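Long-range contacts in congerin-1 (Conger myriaster, PDB 1C1L), which binds beta-galactosides as a homodimeric galectin, although its physiological role is not yet known: residues L18-F23 with Q86-T91; N57-N62 with P107-P112; F80-G85 with I101-G106; Y94-F99 with S116-P121. One frame throughout, in Å; residues are numbered along the deposited sequence.

Interaction 1 (L18-F23 with Q86-T91); sequences LTVGGF and QYFEIT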
loop_
_atom_site.group_PDB
_atom_site.type_symbol
_atom_site.label_atom_id
_atom_site.label_comp_id
_atom_site.label_asym_id
_atom_site.label_seq_id
_atom_site.Cartn_x
_atom_site.Cartn_y
_atom_site.Cartn_z
ATOM N N LEU A 18 8.861 -0.519 6.124
ATOM C CA LEU A 18 8.030 -0.091 5.020
ATOM C C LEU A 18 8.876 -0.044 3.751
ATOM O O LEU A 18 9.890 0.660 3.714
ATOM C CB LEU A 18 7.460 1.293 5.308
ATOM C CG LEU A 18 6.634 1.958 4.220
ATOM C CD1 LEU A 18 5.316 1.221 4.091
ATOM C CD2 LEU A 18 6.374 3.412 4.563
ATOM N N THR A 19 8.569 -0.804 2.714
ATOM C CA THR A 19 9.300 -0.731 1.459
ATOM C C THR A 19 8.414 -0.036 0.447
ATOM O O THR A 19 7.230 -0.364 0.347
ATOM C CB THR A 19 9.657 -2.139 0.954
ATOM O OG1 THR A 19 10.532 -2.678 1.936
ATOM C CG2 THR A 19 10.347 -2.175 -0.406
ATOM N N VAL A 20 8.955 0.944 -0.269
ATOM C CA VAL A 20 8.249 1.565 -1.363
ATOM C C VAL A 20 9.006 1.152 -2.622
ATOM O O VAL A 20 10.247 1.066 -2.628
ATOM C CB VAL A 20 8.226 3.114 -1.207
ATOM C CG1 VAL A 20 7.326 3.465 -0.031
ATOM C CG2 VAL A 20 9.616 3.683 -0.956
ATOM N N GLY A 21 8.281 0.828 -3.679
ATOM C CA GLY A 21 8.877 0.452 -4.944
ATOM C C GLY A 21 8.169 1.196 -6.056
ATOM O O GLY A 21 7.008 1.613 -5.911
ATOM N N GLY A 22 8.840 1.373 -7.174
ATOM C CA GLY A 22 8.233 2.046 -8.292
ATOM C C GLY A 22 9.236 2.252 -9.404
ATOM O O GLY A 22 10.298 1.632 -9.409
ATOM N N PHE A 23 8.908 3.136 -10.327
ATOM C CA PHE A 23 9.764 3.396 -11.477
ATOM C C PHE A 23 10.071 4.872 -11.555
ATOM O O PHE A 23 9.169 5.686 -11.410
ATOM C CB PHE A 23 9.070 2.977 -12.776
ATOM C CG PHE A 23 8.971 1.468 -12.888
ATOM C CD1 PHE A 23 10.011 0.745 -13.465
ATOM C CD2 PHE A 23 7.851 0.812 -12.373
ATOM C CE1 PHE A 23 9.926 -0.645 -13.526
ATOM C CE2 PHE A 23 7.778 -0.576 -12.436
ATOM C CZ PHE A 23 8.814 -1.307 -13.008
ATOM N N GLN A 86 14.562 3.589 -14.109
ATOM C CA GLN A 86 14.713 2.304 -13.448
ATOM C C GLN A 86 13.658 2.061 -12.380
ATOM O O GLN A 86 13.064 2.958 -11.812
ATOM C CB GLN A 86 16.119 2.178 -12.775
ATOM C CG GLN A 86 16.282 2.811 -11.367
ATOM C CD GLN A 86 17.433 2.396 -10.451
ATOM O OE1 GLN A 86 18.578 2.773 -10.652
ATOM N NE2 GLN A 86 17.267 1.653 -9.370
ATOM N N TYR A 87 13.553 0.763 -12.055
ATOM C CA TYR A 87 12.742 0.330 -10.939
ATOM C C TYR A 87 13.561 0.638 -9.677
ATOM O O TYR A 87 14.779 0.455 -9.689
ATOM C CB TYR A 87 12.519 -1.196 -11.028
ATOM C CG TYR A 87 11.767 -1.723 -9.814
ATOM C CD1 TYR A 87 10.409 -1.456 -9.691
ATOM C CD2 TYR A 87 12.450 -2.419 -8.812
ATOM C CE1 TYR A 87 9.721 -1.876 -8.562
ATOM C CE2 TYR A 87 11.761 -2.844 -7.679
ATOM C CZ TYR A 87 10.400 -2.564 -7.570
ATOM O OH TYR A 87 9.684 -2.979 -6.470
ATOM N N PHE A 88 12.979 1.097 -8.566
ATOM C CA PHE A 88 13.708 1.326 -7.330
ATOM C C PHE A 88 12.886 0.733 -6.191
ATOM O O PHE A 88 11.669 0.552 -6.309
ATOM C CB PHE A 88 13.912 2.844 -7.052
ATOM C CG PHE A 88 12.627 3.597 -6.730
ATOM C CD1 PHE A 88 11.830 4.076 -7.772
ATOM C CD2 PHE A 88 12.205 3.746 -5.397
ATOM C CE1 PHE A 88 10.613 4.690 -7.485
ATOM C CE2 PHE A 88 10.987 4.356 -5.120
ATOM C CZ PHE A 88 10.187 4.826 -6.163
ATOM N N GLU A 89 13.564 0.457 -5.084
ATOM C CA GLU A 89 12.927 0.100 -3.824
ATOM C C GLU A 89 13.723 0.775 -2.728
ATOM O O GLU A 89 14.972 0.779 -2.760
ATOM C CB GLU A 89 12.970 -1.367 -3.474
ATOM C CG GLU A 89 11.879 -2.131 -4.174
ATOM C CD GLU A 89 11.863 -3.637 -3.965
ATOM O OE1 GLU A 89 12.598 -4.159 -3.128
ATOM O OE2 GLU A 89 11.099 -4.303 -4.650
ATOM N N ILE A 90 13.016 1.372 -1.789
ATOM C CA ILE A 90 13.626 1.980 -0.627
ATOM C C ILE A 90 12.856 1.459 0.585
ATOM O O ILE A 90 11.621 1.504 0.611
ATOM C CB ILE A 90 13.535 3.525 -0.735
ATOM C CG1 ILE A 90 14.298 4.045 -1.949
ATOM C CG2 ILE A 90 14.106 4.115 0.550
ATOM C CD1 ILE A 90 13.913 5.503 -2.264
ATOM N N THR A 91 13.559 0.949 1.583
ATOM C CA THR A 91 12.951 0.486 2.819
ATOM C C THR A 91 13.280 1.452 3.945
ATOM O O THR A 91 14.435 1.835 4.174
ATOM C CB THR A 91 13.469 -0.902 3.208
ATOM O OG1 THR A 91 13.158 -1.751 2.118
ATOM C CG2 THR A 91 12.867 -1.422 4.523
#
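Gly22 and Phe88 meet within an antiparallel pair of strands, 18-23 against 87-91, inside one of the two sheets of the galectin beta-sandwich. The strand axes run 4.6 Å apart at 166°. Two hydrogen-bonded pairs, Val20 with Ile90 and Gly22 with Phe88, supply four backbone N-H...O hydrogen bonds, among them Val20 N to Ile90 O at 2.9 Å.

Packing is tight on the face that carries Val20, Phe88 and Ile90. The Phe88 CG stands between its own backbone N and carbonyl carbon (chi1 68°), which swings the ring across to the other strand: Gly22 N lies 3.7 Å above the ring plane, near its rim. Glycine suits this place because a bare backbone can lie against the flat ring. Beside it, Val20 CG2 sits 3.9 Å from Ile90 CB, and Phe31 and Leu125 of the facing sheet meet the Phe88 ring, so these apolar groups belong to the sandwich core.

The opposite face is more open and more polar. Here the exposed Phe23 and the partly exposed Tyr87 form a T-shaped pair, the edge of the tyrosine turned to the face of Phe23, with centroids 5.3 Å apart and planes at 64°. Tyr87 runs on past Gly21, and Tyr87 OH donates to the anti lone pair of Glu89 OE2 at 2.7 Å, which probably steadies the phenol beside Gly21. Further along, two beta-branched threonines face each other across a non-hydrogen-bonded pair, their side chains crossing at an angle, and Thr19 OG1 and Thr91 OG1 share a hydrogen bond of 2.8 Å.

Interaction 2 (N57-N62 with P107-P112); sequences NTIVMN and PNLEFP. With GAL (beta-D-galactopyranose), chain B.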
loop_
_atom_site.group_PDB
_atom_site.type_symbol
_atom_site.label_atom_id
_atom_site.label_comp_id
_atom_site.label_asym_id
_atom_site.label_seq_id
_atom_site.Cartn_x
_atom_site.Cartn_y
_atom_site.Cartn_z
ATOM N N ASN A 57 22.728 14.566 -8.984
ATOM C CA ASN A 57 22.868 13.308 -8.258
ATOM C C ASN A 57 23.170 13.440 -6.773
ATOM O O ASN A 57 24.081 12.843 -6.182
ATOM C CB ASN A 57 23.920 12.448 -8.959
ATOM C CG ASN A 57 23.472 11.995 -10.343
ATOM O OD1 ASN A 57 22.308 12.091 -10.732
ATOM N ND2 ASN A 57 24.310 11.454 -11.202
ATOM N N THR A 58 22.270 14.199 -6.160
ATOM C CA THR A 58 22.354 14.497 -4.742
ATOM C C THR A 58 21.079 14.017 -4.048
ATOM O O THR A 58 19.985 14.128 -4.606
ATOM C CB THR A 58 22.510 16.025 -4.510
ATOM O OG1 THR A 58 23.601 16.471 -5.308
ATOM C CG2 THR A 58 22.744 16.377 -3.043
ATOM N N ILE A 59 21.227 13.421 -2.876
ATOM C CA ILE A 59 20.112 13.026 -2.022
ATOM C C ILE A 59 20.028 14.138 -0.991
ATOM O O ILE A 59 21.037 14.511 -0.370
ATOM C CB ILE A 59 20.378 11.693 -1.272
ATOM C CG1 ILE A 59 20.500 10.527 -2.240
ATOM C CG2 ILE A 59 19.217 11.432 -0.297
ATOM C CD1 ILE A 59 21.117 9.285 -1.565
ATOM N N VAL A 60 18.831 14.670 -0.805
ATOM C CA VAL A 60 18.554 15.692 0.177
ATOM C C VAL A 60 17.480 15.125 1.097
ATOM O O VAL A 60 16.430 14.670 0.629
ATOM C CB VAL A 60 18.028 16.978 -0.492
ATOM C CG1 VAL A 60 17.643 18.004 0.565
ATOM C CG2 VAL A 60 19.105 17.566 -1.398
ATOM N N MET A 61 17.715 15.179 2.388
ATOM C CA MET A 61 16.775 14.738 3.403
ATOM C C MET A 61 16.416 15.923 4.279
ATOM O O MET A 61 17.277 16.739 4.648
ATOM C CB MET A 61 17.394 13.658 4.263
ATOM C CG MET A 61 17.655 12.394 3.471
ATOM S SD MET A 61 18.492 11.159 4.483
ATOM C CE MET A 61 20.158 11.690 4.211
ATOM N N ASN A 62 15.136 16.033 4.607
ATOM C CA ASN A 62 14.677 17.111 5.447
ATOM C C ASN A 62 13.323 16.729 6.031
ATOM O O ASN A 62 12.821 15.626 5.758
ATOM C CB ASN A 62 14.563 18.372 4.606
ATOM C CG ASN A 62 14.749 19.641 5.426
ATOM O OD1 ASN A 62 14.716 19.648 6.658
ATOM N ND2 ASN A 62 14.917 20.779 4.770
ATOM N N PRO A 107 23.073 2.805 -0.643
ATOM C CA PRO A 107 23.486 3.028 0.724
ATOM C C PRO A 107 22.365 2.897 1.738
ATOM O O PRO A 107 21.152 2.846 1.463
ATOM C CB PRO A 107 24.111 4.403 0.651
ATOM C CG PRO A 107 23.172 5.110 -0.304
ATOM C CD PRO A 107 22.978 4.057 -1.391
ATOM N N ASN A 108 22.848 2.854 2.959
ATOM C CA ASN A 108 21.997 2.910 4.116
ATOM C C ASN A 108 22.276 4.286 4.675
ATOM O O ASN A 108 23.440 4.693 4.801
ATOM C CB ASN A 108 22.378 1.844 5.128
ATOM C CG ASN A 108 22.166 0.469 4.532
ATOM O OD1 ASN A 108 22.985 -0.427 4.682
ATOM N ND2 ASN A 108 21.095 0.204 3.804
ATOM N N LEU A 109 21.239 5.057 4.950
ATOM C CA LEU A 109 21.376 6.404 5.487
ATOM C C LEU A 109 20.587 6.490 6.780
ATOM O O LEU A 109 19.731 5.644 7.044
ATOM C CB LEU A 109 20.845 7.442 4.491
ATOM C CG LEU A 109 21.503 7.488 3.112
ATOM C CD1 LEU A 109 20.710 8.331 2.133
ATOM C CD2 LEU A 109 22.904 8.034 3.293
ATOM N N GLU A 110 20.879 7.452 7.646
ATOM C CA GLU A 110 20.124 7.680 8.865
ATOM C C GLU A 110 19.727 9.129 8.833
ATOM O O GLU A 110 20.411 9.940 8.204
ATOM C CB GLU A 110 20.940 7.491 10.103
ATOM C CG GLU A 110 21.259 6.034 10.324
ATOM C CD GLU A 110 22.257 5.753 11.435
ATOM O OE1 GLU A 110 22.704 6.670 12.124
ATOM O OE2 GLU A 110 22.595 4.590 11.609
ATOM N N PHE A 111 18.640 9.442 9.509
ATOM C CA PHE A 111 18.168 10.813 9.583
ATOM C C PHE A 111 17.506 10.951 10.946
ATOM O O PHE A 111 16.898 9.970 11.387
ATOM C CB PHE A 111 17.157 11.075 8.458
ATOM C CG PHE A 111 16.675 12.520 8.386
ATOM C CD1 PHE A 111 17.513 13.520 7.892
ATOM C CD2 PHE A 111 15.387 12.840 8.815
ATOM C CE1 PHE A 111 17.059 14.843 7.838
ATOM C CE2 PHE A 111 14.942 14.163 8.758
ATOM C CZ PHE A 111 15.778 15.161 8.270
ATOM N N PRO A 112 17.574 12.056 11.692
ATOM C CA PRO A 112 16.928 12.162 12.985
ATOM C C PRO A 112 15.417 12.066 12.900
ATOM O O PRO A 112 14.787 12.487 11.929
ATOM C CB PRO A 112 17.403 13.486 13.554
ATOM C CG PRO A 112 17.839 14.277 12.349
ATOM C CD PRO A 112 18.410 13.221 11.418
HETATM C C1 GAL B . 13.775 22.758 -1.316
HETATM C C2 GAL B . 12.797 22.237 -2.369
HETATM C C3 GAL B . 11.702 21.391 -1.715
HETATM C C4 GAL B . 12.318 20.303 -0.817
HETATM C C5 GAL B . 13.327 20.925 0.140
HETATM C C6 GAL B . 14.038 19.885 0.980
HETATM O O2 GAL B . 12.206 23.345 -3.038
HETATM O O3 GAL B . 10.914 20.797 -2.734
HETATM O O4 GAL B . 12.951 19.337 -1.642
HETATM O O5 GAL B . 14.333 21.672 -0.587
HETATM O O6 GAL B . 14.918 20.498 1.889
#
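The strands carrying Met61 and Phe111 run in nearly the same direction, 27° apart, and their axes come no closer than 8.4 Å, the spacing of two layers joined by side chains.

The Met61 and Phe111 side chains pass each other running opposite ways. With Phe111 CG anti to the backbone N (chi1 -176°), the ring reaches across to strand 58-62, bringing CD1 to 3.6 Å from Met61 CB and CZ to 3.6 Å from Asn62 CA. The Met61 sulfur makes an oblique Met-aromatic contact, 5.2 Å from the ring centroid. Its thioether bends at chi3, and CE thereby reaches Leu109 CD1. Ile59 meets the same leucine tip to tip, CD1 to CD1 at 3.8 Å. The flexible thioether of Met61 can fit itself between the branched Leu109 and the flat Phe111, which suits it to the space between the layers.

The other face of strand 58-62 holds the sugar. Asn62 ND2 gives galactose O6 a nearly straight bond of 2.9 Å (171°), and the same nitrogen also binds Glu72 O, while OD1 accepts from Arg114 NH1. With both ends held, the amide is probably kept from turning over, and its NH2 stays directed to the sugar. Val60 CG1 packs against galactose O6 at 3.9 Å.

Strand 55-64 lies between strands 75-77 and 41-52 in the ligand-binding sheet, whose Leu46 also touches Ile59 and Met61; strand 108-112 is outermost in the facing sheet, beside strand 98-103, whose Ile101 touches Met61.

Interaction 3 (F80-G85 with I101-G106); sequences FTLSAG and IDILDG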
loop_
_atom_site.group_PDB
_atom_site.type_symbol
_atom_site.label_atom_id
_atom_site.label_comp_id
_atom_site.label_asym_id
_atom_site.label_seq_id
_atom_site.Cartn_x
_atom_site.Cartn_y
_atom_site.Cartn_z
ATOM N N PHE A 80 24.946 8.451 -4.509
ATOM C CA PHE A 80 23.717 8.345 -5.287
ATOM C C PHE A 80 23.733 7.131 -6.205
ATOM O O PHE A 80 24.624 7.015 -7.043
ATOM C CB PHE A 80 23.596 9.637 -6.067
ATOM C CG PHE A 80 22.245 9.924 -6.702
ATOM C CD1 PHE A 80 21.903 9.380 -7.944
ATOM C CD2 PHE A 80 21.379 10.816 -6.067
ATOM C CE1 PHE A 80 20.700 9.747 -8.550
ATOM C CE2 PHE A 80 20.178 11.179 -6.683
ATOM C CZ PHE A 80 19.841 10.653 -7.927
ATOM N N THR A 81 22.773 6.211 -6.093
ATOM C CA THR A 81 22.832 4.984 -6.868
ATOM C C THR A 81 21.638 4.722 -7.782
ATOM O O THR A 81 21.609 3.701 -8.480
ATOM C CB THR A 81 23.041 3.786 -5.871
ATOM O OG1 THR A 81 21.962 3.791 -4.936
ATOM C CG2 THR A 81 24.361 3.878 -5.107
ATOM N N LEU A 82 20.622 5.585 -7.777
ATOM C CA LEU A 82 19.469 5.347 -8.635
ATOM C C LEU A 82 19.723 5.928 -10.022
ATOM O O LEU A 82 20.568 6.812 -10.204
ATOM C CB LEU A 82 18.201 5.963 -8.011
ATOM C CG LEU A 82 17.789 5.520 -6.595
ATOM C CD1 LEU A 82 16.413 6.090 -6.270
ATOM C CD2 LEU A 82 17.716 3.999 -6.503
ATOM N N SER A 83 18.946 5.463 -10.989
ATOM C CA SER A 83 19.087 5.845 -12.372
ATOM C C SER A 83 17.721 6.121 -12.958
ATOM O O SER A 83 16.706 5.505 -12.617
ATOM C CB SER A 83 19.746 4.715 -13.154
ATOM O OG SER A 83 20.871 4.170 -12.476
ATOM N N ALA A 84 17.701 7.067 -13.882
ATOM C CA ALA A 84 16.512 7.450 -14.621
ATOM C C ALA A 84 15.913 6.223 -15.289
ATOM O O ALA A 84 16.676 5.372 -15.759
ATOM C CB ALA A 84 16.865 8.417 -15.716
ATOM N N GLY A 85 14.581 6.139 -15.320
ATOM C CA GLY A 85 13.875 5.054 -15.978
ATOM C C GLY A 85 13.912 3.705 -15.265
ATOM O O GLY A 85 13.334 2.734 -15.765
ATOM N N ILE A 101 17.236 4.389 6.488
ATOM C CA ILE A 101 16.858 4.362 5.083
ATOM C C ILE A 101 17.751 3.370 4.372
ATOM O O ILE A 101 18.979 3.520 4.310
ATOM C CB ILE A 101 17.009 5.777 4.489
ATOM C CG1 ILE A 101 16.126 6.764 5.254
ATOM C CG2 ILE A 101 16.621 5.767 3.006
ATOM C CD1 ILE A 101 16.701 8.190 5.375
ATOM N N ASP A 102 17.174 2.314 3.855
ATOM C CA ASP A 102 17.935 1.317 3.150
ATOM C C ASP A 102 17.521 1.362 1.690
ATOM O O ASP A 102 16.430 0.917 1.322
ATOM C CB ASP A 102 17.637 -0.039 3.808
ATOM C CG ASP A 102 18.315 -1.270 3.230
ATOM O OD1 ASP A 102 18.593 -1.343 2.036
ATOM O OD2 ASP A 102 18.561 -2.197 3.992
ATOM N N ILE A 103 18.408 1.864 0.830
ATOM C CA ILE A 103 18.123 1.895 -0.588
ATOM C C ILE A 103 18.629 0.591 -1.196
ATOM O O ILE A 103 19.756 0.145 -0.951
ATOM C CB ILE A 103 18.815 3.127 -1.208
ATOM C CG1 ILE A 103 18.242 4.377 -0.561
ATOM C CG2 ILE A 103 18.600 3.163 -2.720
ATOM C CD1 ILE A 103 19.071 5.635 -0.847
ATOM N N LEU A 104 17.765 -0.102 -1.928
ATOM C CA LEU A 104 18.137 -1.370 -2.525
ATOM C C LEU A 104 19.255 -1.144 -3.523
ATOM O O LEU A 104 19.134 -0.300 -4.411
ATOM C CB LEU A 104 16.958 -1.983 -3.228
ATOM C CG LEU A 104 17.193 -3.321 -3.892
ATOM C CD1 LEU A 104 17.441 -4.389 -2.840
ATOM C CD2 LEU A 104 15.995 -3.623 -4.767
ATOM N N ASP A 105 20.299 -1.946 -3.356
ATOM C CA ASP A 105 21.562 -1.859 -4.083
ATOM C C ASP A 105 22.296 -0.535 -3.907
ATOM O O ASP A 105 23.230 -0.203 -4.638
ATOM C CB ASP A 105 21.314 -2.106 -5.586
ATOM C CG ASP A 105 20.762 -3.487 -5.900
ATOM O OD1 ASP A 105 21.224 -4.467 -5.317
ATOM O OD2 ASP A 105 19.862 -3.574 -6.736
ATOM N N GLY A 106 21.921 0.198 -2.868
ATOM C CA GLY A 106 22.493 1.484 -2.591
ATOM C C GLY A 106 22.892 1.594 -1.140
ATOM O O GLY A 106 23.086 0.583 -0.465
HETATM O O HOH W 1 20.622 1.434 -6.016
#
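A bound water bridges Thr81 and Leu104: it donates to Leu104 O at 2.8 Å, lies 2.9 Å from Thr81 OG1 in a second hydrogen bond, and gives a weak third to Thr81 O. It thus ties the loop ahead of strand 87-94 to the type II beta turn Ile103-Gly106, which reverses the chain between strands 98-103 and 108-112 of the galectin sandwich. The turn is closed by Gly106 N to Ile103 O, 2.9 Å. In its third position Asp105 takes a positive phi (60°), a conformation that aspartate tolerates better than most residues.

Thr81 faces this turn. Its OG1 stands between the backbone N and the carbonyl carbon (chi1 58°), which sets the hydroxyl 3.3 Å from Gly106 CA; glycine, having no side chain, allows so close an approach. On this exposed side the link is made by polar groups, the Thr81 hydroxyl and the Leu104 carbonyl, through water.

Further in, the contact becomes apolar. The end of Leu82 comes nearest to the turn, and its side chain also packs on Phe88 and His48 at the edge of the core. There the branches of two aliphatic chains cross, Leu82 CD2 lying 4.0 Å from Ile103 CG2.

Interaction 4 (Y94-F99 with S116-P121); sequences YDINKF and SKEFLP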
loop_
_atom_site.group_PDB
_atom_site.type_symbol
_atom_site.label_atom_id
_atom_site.label_comp_id
_atom_site.label_asym_id
_atom_site.label_seq_id
_atom_site.Cartn_x
_atom_site.Cartn_y
_atom_site.Cartn_z
ATOM N N TYR A 94 12.255 3.008 11.626
ATOM C CA TYR A 94 12.643 4.062 12.531
ATOM C C TYR A 94 12.456 3.645 13.972
ATOM O O TYR A 94 11.756 2.671 14.279
ATOM C CB TYR A 94 11.812 5.319 12.249
ATOM C CG TYR A 94 10.311 5.216 12.477
ATOM C CD1 TYR A 94 9.474 4.574 11.555
ATOM C CD2 TYR A 94 9.785 5.817 13.612
ATOM C CE1 TYR A 94 8.096 4.550 11.781
ATOM C CE2 TYR A 94 8.414 5.797 13.842
ATOM C CZ TYR A 94 7.584 5.167 12.922
ATOM O OH TYR A 94 6.231 5.226 13.142
ATOM N N ASP A 95 13.145 4.327 14.860
ATOM C CA ASP A 95 12.854 4.194 16.268
ATOM C C ASP A 95 12.593 5.621 16.754
ATOM O O ASP A 95 12.575 6.541 15.930
ATOM C CB ASP A 95 14.037 3.517 16.973
ATOM C CG ASP A 95 15.420 4.114 16.793
ATOM O OD1 ASP A 95 15.582 5.330 16.742
ATOM O OD2 ASP A 95 16.351 3.331 16.729
ATOM N N ILE A 96 12.528 5.889 18.063
ATOM C CA ILE A 96 12.196 7.215 18.576
ATOM C C ILE A 96 13.292 8.243 18.258
ATOM O O ILE A 96 13.018 9.440 18.213
ATOM C CB ILE A 96 11.919 7.067 20.136
ATOM C CG1 ILE A 96 11.343 8.344 20.750
ATOM C CG2 ILE A 96 13.215 6.778 20.863
ATOM C CD1 ILE A 96 9.849 8.559 20.498
ATOM N N ASN A 97 14.508 7.802 17.953
ATOM C CA ASN A 97 15.651 8.679 17.671
ATOM C C ASN A 97 15.991 8.907 16.213
ATOM O O ASN A 97 16.370 10.006 15.815
ATOM C CB ASN A 97 16.925 8.154 18.282
ATOM C CG ASN A 97 16.810 7.911 19.763
ATOM O OD1 ASN A 97 16.296 8.747 20.499
ATOM N ND2 ASN A 97 17.245 6.763 20.264
ATOM N N LYS A 98 15.908 7.873 15.379
ATOM C CA LYS A 98 16.358 7.914 13.996
ATOM C C LYS A 98 15.479 7.138 13.027
ATOM O O LYS A 98 14.787 6.186 13.412
ATOM C CB LYS A 98 17.745 7.310 13.840
ATOM C CG LYS A 98 18.868 7.936 14.635
ATOM C CD LYS A 98 20.090 7.065 14.466
ATOM C CE LYS A 98 21.172 7.561 15.404
ATOM N NZ LYS A 98 22.396 6.790 15.273
ATOM N N PHE A 99 15.539 7.582 11.789
ATOM C CA PHE A 99 15.027 6.893 10.625
ATOM C C PHE A 99 16.247 6.208 10.047
ATOM O O PHE A 99 17.372 6.736 10.058
ATOM C CB PHE A 99 14.496 7.816 9.540
ATOM C CG PHE A 99 13.131 8.349 9.896
ATOM C CD1 PHE A 99 13.004 9.498 10.675
ATOM C CD2 PHE A 99 11.991 7.649 9.469
ATOM C CE1 PHE A 99 11.737 9.950 11.038
ATOM C CE2 PHE A 99 10.731 8.110 9.837
ATOM C CZ PHE A 99 10.605 9.252 10.620
ATOM N N SER A 116 9.962 12.992 17.334
ATOM C CA SER A 116 9.694 11.868 18.233
ATOM C C SER A 116 8.396 11.118 17.939
ATOM O O SER A 116 7.540 10.848 18.783
ATOM C CB SER A 116 9.716 12.384 19.677
ATOM O OG SER A 116 11.014 12.912 19.943
ATOM N N LYS A 117 8.283 10.736 16.681
ATOM C CA LYS A 117 7.119 10.026 16.195
ATOM C C LYS A 117 7.278 8.539 16.424
ATOM O O LYS A 117 8.370 7.995 16.319
ATOM C CB LYS A 117 6.915 10.276 14.710
ATOM C CG LYS A 117 6.582 11.725 14.409
ATOM C CD LYS A 117 5.324 12.086 15.174
ATOM C CE LYS A 117 4.780 13.361 14.606
ATOM N NZ LYS A 117 3.485 13.578 15.210
ATOM N N GLU A 118 6.176 7.897 16.802
ATOM C CA GLU A 118 6.147 6.460 16.980
ATOM C C GLU A 118 5.160 5.773 16.051
ATOM O O GLU A 118 5.050 4.545 16.066
ATOM C CB GLU A 118 5.786 6.139 18.418
ATOM C CG GLU A 118 6.987 6.463 19.288
ATOM C CD GLU A 118 6.782 6.266 20.770
ATOM O OE1 GLU A 118 5.826 6.802 21.328
ATOM O OE2 GLU A 118 7.605 5.577 21.360
ATOM N N PHE A 119 4.441 6.555 15.252
ATOM C CA PHE A 119 3.469 6.057 14.297
ATOM C C PHE A 119 3.411 7.099 13.178
ATOM O O PHE A 119 3.411 8.306 13.478
ATOM C CB PHE A 119 2.093 5.909 14.973
ATOM C CG PHE A 119 1.009 5.545 13.973
ATOM C CD1 PHE A 119 1.067 4.322 13.299
ATOM C CD2 PHE A 119 0.005 6.466 13.671
ATOM C CE1 PHE A 119 0.129 4.036 12.318
ATOM C CE2 PHE A 119 -0.931 6.169 12.684
ATOM C CZ PHE A 119 -0.868 4.956 12.009
ATOM N N LEU A 120 3.389 6.686 11.909
ATOM C CA LEU A 120 3.320 7.615 10.782
ATOM C C LEU A 120 2.173 7.206 9.862
ATOM O O LEU A 120 2.260 6.150 9.226
ATOM C CB LEU A 120 4.601 7.607 9.960
ATOM C CG LEU A 120 5.861 8.073 10.674
ATOM C CD1 LEU A 120 7.058 7.806 9.792
ATOM C CD2 LEU A 120 5.783 9.559 10.966
ATOM N N PRO A 121 1.075 7.959 9.786
ATOM C CA PRO A 121 -0.131 7.601 9.032
ATOM C C PRO A 121 -0.139 7.897 7.542
ATOM O O PRO A 121 -1.050 7.469 6.832
ATOM C CB PRO A 121 -1.220 8.338 9.760
ATOM C CG PRO A 121 -0.529 9.637 10.090
ATOM C CD PRO A 121 0.814 9.149 10.596
HETATM O O HOH W 2 13.450 12.066 18.717
#
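Tyr94 crosses from the end of strand 87-94 to the loop 116-121, starting with CB, which lies 3.6 Å above the Phe99 ring near its rim. CG stands between the backbone N and the carbonyl carbon (chi1 64°), turning the ring toward the loop. Along one edge CE2 meets Lys117 O in the ring plane at 3.3 Å. Leu120 CD1 lies over a face of the ring, 4.0 Å from CE1. At the tip, OH passes close to the backbone of Glu118 and Phe119 without bonding to Phe119 N; its hydrogen bond goes to Phe12 O, so the buried hydroxyl has a partner. Tyrosine suits the place, pairing a broad apolar ring with one polar end.

Leu120 CD1 also meets the Phe99 ring at its edge, 3.7 Å from CE2. Segment 94-99 contains the hairpin turn joining strands 87-94 and 98-103, and an Asx turn shapes it. Asp95 OD1 accepts from Asn97 N at 3.0 Å and Lys98 N at 2.9 Å, the two arriving from opposite faces of the carboxylate plane, while OD2 binds Tyr100 OH.

On the exposed side Ile96 stretches its CD1 to 3.7 Å from both Ser116 O and Glu118 CG, lying against CG and the carboxylate end of Glu118. Beside it a water donates to Ile96 O and accepts from Ser116 OG at 2.9 Å.

How the interactions relate
Interaction 1 uses strand 87-94, interactions 3 and 4 the neighbouring strand 98-103 of the same sheet, and interaction 2 spans from that sheet, through outer strand 108-112, to the sheet that holds the sugar. Along the chain interaction 1 closes before interaction 4 opens, interaction 3 is nested within the loop closed by interaction 2, and the other pairs (1 with 2, 1 with 3, 2 with 4, 3 with 4) interleave. Interactions 1 and 3 lie 9 Å apart between centres, joined by a probable hydrogen bond from Asp102 N to Thr91 O; 3 and 4, 23 Å apart, occupy opposite sides of the chain's centre. Interaction 2 alone reaches galactose, so the sandwich core directly underlies the binding face.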